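Local coordinates for protein putative oxidoreductase (Bacteroides fragilis NCTC 9343, PDB 3FHL) that probably acts as a nucleotide-dependent oxidoreductase of the Gfo/Idh/MocA family, carrying an NAD-binding Rossmann domain, at residues F31-L43 with A51-E65. Sequence-based numbering, arbitrary orientation.
Sequences FELYKIVERSKEL and ASIVRSFKELTEDPE
Lys35 lays its extended chain across Val54, CD 3.8 Å from Val54 CG1, while its CB rests on Leu60 CD2. The ammonium goes on to a salt bridge with Asp63, Lys35 NZ to Asp63 OD2 2.5 Å, reaching that oxygen from above the carboxylate plane; a water ties NZ to Glu59 O as well. Asp63 OD2 also lies at the edge of the Tyr34 ring, 3.2 Å from Tyr34 CE2, and Asp63 OD1 takes the backbone N of Glu65 in an Asx turn. Two residues on, on the same face of the sheet, Val37 CG2 touches both Val54 CG2 and Leu60 CG. Strand 31-37 pairs here in parallel with 52-54, one of the two outermost strands of the parallel Rossmann sheet within this chain, and helix 58-61 packs on the face carrying Lys35 and Val37. The backbone ladder runs from Ser52 N to Tyr34 O through to Glu38 N to Val54 O. Past the strand ends Arg55, bent at chi2 (-55°), turns its guanidinium back into the loop after Val37: NH1 donates to both Glu38 O and Lys41 O, each at 2.8 Å and close to the guanidinium plane. NH2 meets Glu42 OE2 in a salt bridge whose hydrogen bond is weak (118°), and Ile53 CG2 sits over one guanidinium face.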
loop_
_atom_site.group_PDB
_atom_site.type_symbol
_atom_site.label_atom_id
_atom_site.label_comp_id
_atom_site.label_asym_id
_atom_site.label_seq_id
_atom_site.Cartn_x
_atom_site.Cartn_y
_atom_site.Cartn_z
ATOM N N PHE C 31 -3.411 -16.059 -38.973
ATOM C CA PHE C 31 -3.195 -17.384 -38.406
ATOM C C PHE C 31 -4.266 -18.312 -38.920
ATOM O O PHE C 31 -5.392 -17.887 -39.163
ATOM C CB PHE C 31 -3.289 -17.357 -36.858
ATOM C CG PHE C 31 -2.156 -16.612 -36.187
ATOM C CD1 PHE C 31 -1.069 -17.300 -35.672
ATOM C CD2 PHE C 31 -2.183 -15.224 -36.086
ATOM C CE1 PHE C 31 -0.007 -16.613 -35.072
ATOM C CE2 PHE C 31 -1.125 -14.529 -35.505
ATOM C CZ PHE C 31 -0.050 -15.224 -34.984
ATOM N N GLU C 32 -3.922 -19.589 -39.050
ATOM C CA GLU C 32 -4.933 -20.617 -39.197
ATOM C C GLU C 32 -4.898 -21.496 -37.956
ATOM O O GLU C 32 -3.845 -22.054 -37.609
ATOM C CB GLU C 32 -4.700 -21.460 -40.464
ATOM C CG GLU C 32 -5.739 -22.570 -40.642
ATOM C CD GLU C 32 -5.385 -23.596 -41.720
ATOM O OE1 GLU C 32 -6.237 -24.470 -41.991
ATOM O OE2 GLU C 32 -4.269 -23.544 -42.282
ATOM N N LEU C 33 -6.036 -21.601 -37.272
ATOM C CA LEU C 33 -6.195 -22.582 -36.209
ATOM C C LEU C 33 -6.335 -23.928 -36.895
ATOM O O LEU C 33 -7.442 -24.390 -37.189
ATOM C CB LEU C 33 -7.400 -22.272 -35.306
ATOM C CG LEU C 33 -7.638 -23.161 -34.063
ATOM C CD1 LEU C 33 -6.461 -23.175 -33.070
ATOM C CD2 LEU C 33 -8.939 -22.776 -33.349
ATOM N N TYR C 34 -5.183 -24.540 -37.148
ATOM C CA TYR C 34 -5.087 -25.661 -38.076
ATOM C C TYR C 34 -5.353 -26.986 -37.372
ATOM O O TYR C 34 -6.197 -27.772 -37.814
ATOM C CB TYR C 34 -3.728 -25.638 -38.795
ATOM C CG TYR C 34 -3.479 -26.832 -39.688
ATOM C CD1 TYR C 34 -4.372 -27.165 -40.714
ATOM C CD2 TYR C 34 -2.358 -27.640 -39.497
ATOM C CE1 TYR C 34 -4.150 -28.276 -41.531
ATOM C CE2 TYR C 34 -2.124 -28.752 -40.310
ATOM C CZ TYR C 34 -3.024 -29.063 -41.324
ATOM O OH TYR C 34 -2.797 -30.162 -42.127
ATOM N N LYS C 35 -4.657 -27.222 -36.266
ATOM C CA LYS C 35 -4.792 -28.479 -35.547
ATOM C C LYS C 35 -4.938 -28.316 -34.039
ATOM O O LYS C 35 -4.209 -27.551 -33.425
ATOM C CB LYS C 35 -3.617 -29.400 -35.866
ATOM C CG LYS C 35 -3.906 -30.330 -37.007
ATOM C CD LYS C 35 -2.723 -31.208 -37.330
ATOM C CE LYS C 35 -3.089 -32.088 -38.501
ATOM N NZ LYS C 35 -1.923 -32.728 -39.167
ATOM N N ILE C 36 -5.884 -29.048 -33.453
ATOM C CA ILE C 36 -6.098 -29.022 -32.004
ATOM C C ILE C 36 -5.943 -30.428 -31.421
ATOM O O ILE C 36 -6.615 -31.364 -31.856
ATOM C CB ILE C 36 -7.495 -28.428 -31.631
ATOM C CG1 ILE C 36 -7.639 -26.992 -32.164
ATOM C CG2 ILE C 36 -7.715 -28.452 -30.125
ATOM C CD1 ILE C 36 -9.069 -26.466 -32.178
ATOM N N VAL C 37 -5.049 -30.574 -30.445
ATOM C CA VAL C 37 -4.963 -31.819 -29.684
ATOM C C VAL C 37 -6.131 -31.948 -28.698
ATOM O O VAL C 37 -6.306 -31.132 -27.782
ATOM C CB VAL C 37 -3.651 -31.953 -28.905
ATOM C CG1 VAL C 37 -3.568 -33.321 -28.216
ATOM C CG2 VAL C 37 -2.466 -31.757 -29.817
ATOM N N GLU C 38 -6.939 -32.974 -28.917
ATOM C CA GLU C 38 -7.913 -33.419 -27.938
ATOM C C GLU C 38 -7.685 -34.916 -27.805
ATOM O O GLU C 38 -7.855 -35.649 -28.782
ATOM C CB GLU C 38 -9.336 -33.127 -28.410
ATOM C CG GLU C 38 -9.697 -31.642 -28.487
ATOM C CD GLU C 38 -11.200 -31.409 -28.529
ATOM O OE1 GLU C 38 -11.686 -30.827 -29.519
ATOM O OE2 GLU C 38 -11.899 -31.820 -27.576
ATOM N N ARG C 39 -7.278 -35.364 -26.616
ATOM C CA ARG C 39 -6.902 -36.770 -26.402
ATOM C C ARG C 39 -8.054 -37.772 -26.533
ATOM O O ARG C 39 -7.828 -38.917 -26.927
ATOM C CB ARG C 39 -6.179 -36.955 -25.066
ATOM C CG ARG C 39 -4.736 -36.441 -25.062
ATOM C CD ARG C 39 -3.965 -36.917 -23.828
ATOM N NE ARG C 39 -4.342 -36.192 -22.610
ATOM C CZ ARG C 39 -3.799 -36.385 -21.406
ATOM N NH1 ARG C 39 -4.214 -35.667 -20.370
ATOM N NH2 ARG C 39 -2.843 -37.292 -21.231
ATOM N N SER C 40 -9.281 -37.339 -26.244
ATOM C CA SER C 40 -10.438 -38.244 -26.277
ATOM C C SER C 40 -11.753 -37.590 -26.707
ATOM O O SER C 40 -12.646 -38.259 -27.242
ATOM C CB SER C 40 -10.629 -38.885 -24.907
ATOM O OG SER C 40 -10.954 -37.896 -23.947
ATOM N N LYS C 41 -11.877 -36.290 -26.451
ATOM C CA LYS C 41 -13.105 -35.549 -26.747
ATOM C C LYS C 41 -13.065 -34.912 -28.143
ATOM O O LYS C 41 -12.063 -35.017 -28.853
ATOM C CB LYS C 41 -13.333 -34.467 -25.681
ATOM C CG LYS C 41 -13.604 -34.992 -24.277
ATOM C CD LYS C 41 -13.542 -33.856 -23.256
ATOM C CE LYS C 41 -14.040 -34.292 -21.885
ATOM N NZ LYS C 41 -14.403 -33.115 -21.041
ATOM N N GLU C 42 -14.165 -34.261 -28.524
ATOM C CA GLU C 42 -14.258 -33.493 -29.769
ATOM C C GLU C 42 -14.971 -32.165 -29.515
ATOM O O GLU C 42 -15.835 -31.734 -30.296
ATOM C CB GLU C 42 -14.983 -34.297 -30.848
ATOM C CG GLU C 42 -14.089 -35.301 -31.569
ATOM C CD GLU C 42 -14.850 -36.494 -32.123
ATOM O OE1 GLU C 42 -16.081 -36.384 -32.332
ATOM O OE2 GLU C 42 -14.206 -37.541 -32.349
ATOM N N LEU C 43 -14.578 -31.517 -28.421
ATOM C CA LEU C 43 -15.195 -30.277 -27.938
ATOM C C LEU C 43 -15.034 -29.098 -28.894
ATOM O O LEU C 43 -15.885 -28.208 -28.929
ATOM C CB LEU C 43 -14.597 -29.902 -26.577
ATOM C CG LEU C 43 -15.272 -30.255 -25.245
ATOM C CD1 LEU C 43 -16.051 -31.575 -25.259
ATOM C CD2 LEU C 43 -14.223 -30.243 -24.140
ATOM N N ALA C 51 -10.990 -26.716 -37.997
ATOM C CA ALA C 51 -9.762 -27.189 -37.367
ATOM C C ALA C 51 -9.724 -28.707 -37.452
ATOM O O ALA C 51 -10.772 -29.354 -37.551
ATOM C CB ALA C 51 -9.693 -26.746 -35.907
ATOM N N SER C 52 -8.523 -29.274 -37.422
ATOM C CA SER C 52 -8.380 -30.727 -37.405
ATOM C C SER C 52 -8.011 -31.226 -36.013
ATOM O O SER C 52 -6.995 -30.821 -35.452
ATOM C CB SER C 52 -7.335 -31.185 -38.426
ATOM O OG SER C 52 -7.752 -30.876 -39.743
ATOM N N ILE C 53 -8.838 -32.110 -35.462
ATOM C CA ILE C 53 -8.547 -32.725 -34.167
ATOM C C ILE C 53 -7.532 -33.851 -34.315
ATOM O O ILE C 53 -7.743 -34.786 -35.084
ATOM C CB ILE C 53 -9.834 -33.221 -33.445
ATOM C CG1 ILE C 53 -10.656 -32.028 -32.962
ATOM C CG2 ILE C 53 -9.483 -34.123 -32.242
ATOM C CD1 ILE C 53 -12.151 -32.288 -32.856
ATOM N N VAL C 54 -6.421 -33.738 -33.597
ATOM C CA VAL C 54 -5.469 -34.835 -33.464
ATOM C C VAL C 54 -5.478 -35.350 -32.022
ATOM O O VAL C 54 -5.968 -34.671 -31.123
ATOM C CB VAL C 54 -4.033 -34.470 -33.956
ATOM C CG1 VAL C 54 -4.041 -34.207 -35.461
ATOM C CG2 VAL C 54 -3.447 -33.282 -33.203
ATOM N N ARG C 55 -4.956 -36.556 -31.817
ATOM C CA ARG C 55 -5.075 -37.242 -30.538
ATOM C C ARG C 55 -3.824 -37.159 -29.672
ATOM O O ARG C 55 -3.848 -37.556 -28.506
ATOM C CB ARG C 55 -5.458 -38.721 -30.753
ATOM C CG ARG C 55 -6.838 -38.969 -31.371
ATOM C CD ARG C 55 -7.928 -38.307 -30.569
ATOM N NE ARG C 55 -9.249 -38.418 -31.184
ATOM C CZ ARG C 55 -10.309 -37.694 -30.821
ATOM N NH1 ARG C 55 -10.207 -36.794 -29.848
ATOM N NH2 ARG C 55 -11.475 -37.862 -31.435
ATOM N N SER C 56 -2.725 -36.667 -30.236
ATOM C CA SER C 56 -1.487 -36.572 -29.477
ATOM C C SER C 56 -0.690 -35.344 -29.856
ATOM O O SER C 56 -0.888 -34.767 -30.935
ATOM C CB SER C 56 -0.623 -37.831 -29.657
ATOM O OG SER C 56 -0.129 -37.931 -30.983
ATOM N N PHE C 57 0.212 -34.965 -28.953
ATOM C CA PHE C 57 1.077 -33.814 -29.126
ATOM C C PHE C 57 2.096 -34.053 -30.233
ATOM O O PHE C 57 2.403 -33.137 -31.003
ATOM C CB PHE C 57 1.797 -33.475 -27.815
ATOM C CG PHE C 57 2.692 -32.272 -27.915
ATOM C CD1 PHE C 57 2.150 -31.000 -28.073
ATOM C CD2 PHE C 57 4.072 -32.410 -27.878
ATOM C CE1 PHE C 57 2.974 -29.890 -28.172
ATOM C CE2 PHE C 57 4.896 -31.307 -27.985
ATOM C CZ PHE C 57 4.346 -30.044 -28.134
ATOM N N LYS C 58 2.610 -35.280 -30.305
ATOM C CA LYS C 58 3.551 -35.703 -31.354
ATOM C C LYS C 58 3.014 -35.441 -32.776
ATOM O O LYS C 58 3.776 -35.104 -33.680
ATOM C CB LYS C 58 3.899 -37.188 -31.176
ATOM C CG LYS C 58 5.166 -37.635 -31.898
ATOM C CD LYS C 58 5.254 -39.163 -32.003
ATOM C CE LYS C 58 6.170 -39.760 -30.937
ATOM N NZ LYS C 58 7.617 -39.532 -31.234
ATOM N N GLU C 59 1.698 -35.558 -32.955
ATOM C CA GLU C 59 1.051 -35.248 -34.230
ATOM C C GLU C 59 1.101 -33.761 -34.602
ATOM O O GLU C 59 0.886 -33.399 -35.766
ATOM C CB GLU C 59 -0.385 -35.771 -34.249
ATOM C CG GLU C 59 -0.461 -37.282 -34.374
ATOM C CD GLU C 59 -1.856 -37.816 -34.153
ATOM O OE1 GLU C 59 -2.657 -37.834 -35.117
ATOM O OE2 GLU C 59 -2.147 -38.228 -33.013
ATOM N N LEU C 60 1.391 -32.900 -33.626
ATOM C CA LEU C 60 1.677 -31.502 -33.926
ATOM C C LEU C 60 3.115 -31.342 -34.329
ATOM O O LEU C 60 3.406 -30.685 -35.326
ATOM C CB LEU C 60 1.406 -30.573 -32.729
ATOM C CG LEU C 60 -0.018 -30.415 -32.220
ATOM C CD1 LEU C 60 -0.061 -29.297 -31.153
ATOM C CD2 LEU C 60 -0.955 -30.124 -33.356
ATOM N N THR C 61 4.021 -31.916 -33.540
ATOM C CA THR C 61 5.457 -31.697 -33.754
ATOM C C THR C 61 5.956 -32.362 -35.042
ATOM O O THR C 61 6.924 -31.902 -35.653
ATOM C CB THR C 61 6.326 -32.172 -32.563
ATOM O OG1 THR C 61 6.132 -33.575 -32.339
ATOM C CG2 THR C 61 5.965 -31.429 -31.296
ATOM N N GLU C 62 5.282 -33.434 -35.451
ATOM C CA GLU C 62 5.672 -34.157 -36.657
ATOM C C GLU C 62 4.974 -33.655 -37.913
ATOM O O GLU C 62 5.250 -34.144 -39.008
ATOM C CB GLU C 62 5.422 -35.648 -36.491
ATOM C CG GLU C 62 6.442 -36.353 -35.616
ATOM C CD GLU C 62 6.104 -37.827 -35.397
ATOM O OE1 GLU C 62 4.992 -38.262 -35.785
ATOM O OE2 GLU C 62 6.954 -38.547 -34.830
ATOM N N ASP C 63 4.078 -32.683 -37.756
ATOM C CA ASP C 63 3.356 -32.124 -38.883
ATOM C C ASP C 63 4.246 -31.137 -39.637
ATOM O O ASP C 63 4.573 -30.077 -39.106
ATOM C CB ASP C 63 2.063 -31.462 -38.395
ATOM C CG ASP C 63 1.159 -31.007 -39.529
ATOM O OD1 ASP C 63 1.651 -30.609 -40.604
ATOM O OD2 ASP C 63 -0.070 -31.033 -39.339
ATOM N N PRO C 64 4.615 -31.465 -40.900
ATOM C CA PRO C 64 5.582 -30.644 -41.649
ATOM C C PRO C 64 5.030 -29.297 -42.113
ATOM O O PRO C 64 5.798 -28.448 -42.565
ATOM C CB PRO C 64 5.903 -31.520 -42.871
ATOM C CG PRO C 64 4.659 -32.292 -43.092
ATOM C CD PRO C 64 4.150 -32.613 -41.705
ATOM N N GLU C 65 3.720 -29.109 -42.006
ATOM C CA GLU C 65 3.090 -27.859 -42.415
ATOM C C GLU C 65 2.806 -26.899 -41.243
ATOM O O GLU C 65 2.314 -25.798 -41.466
ATOM C CB GLU C 65 1.815 -28.141 -43.217
ATOM C CG GLU C 65 2.050 -29.042 -44.443
ATOM C CD GLU C 65 0.805 -29.256 -45.287
ATOM O OE1 GLU C 65 0.909 -29.134 -46.525
ATOM O OE2 GLU C 65 -0.273 -29.545 -44.725
HETATM O O HOH W 1 -7.647 -27.972 -40.176
HETATM O O HOH W 2 -0.567 -31.057 -42.422
HETATM O O HOH W 3 -2.972 -28.572 -44.624
HETATM O O HOH W 4 -0.683 -34.793 -37.787
#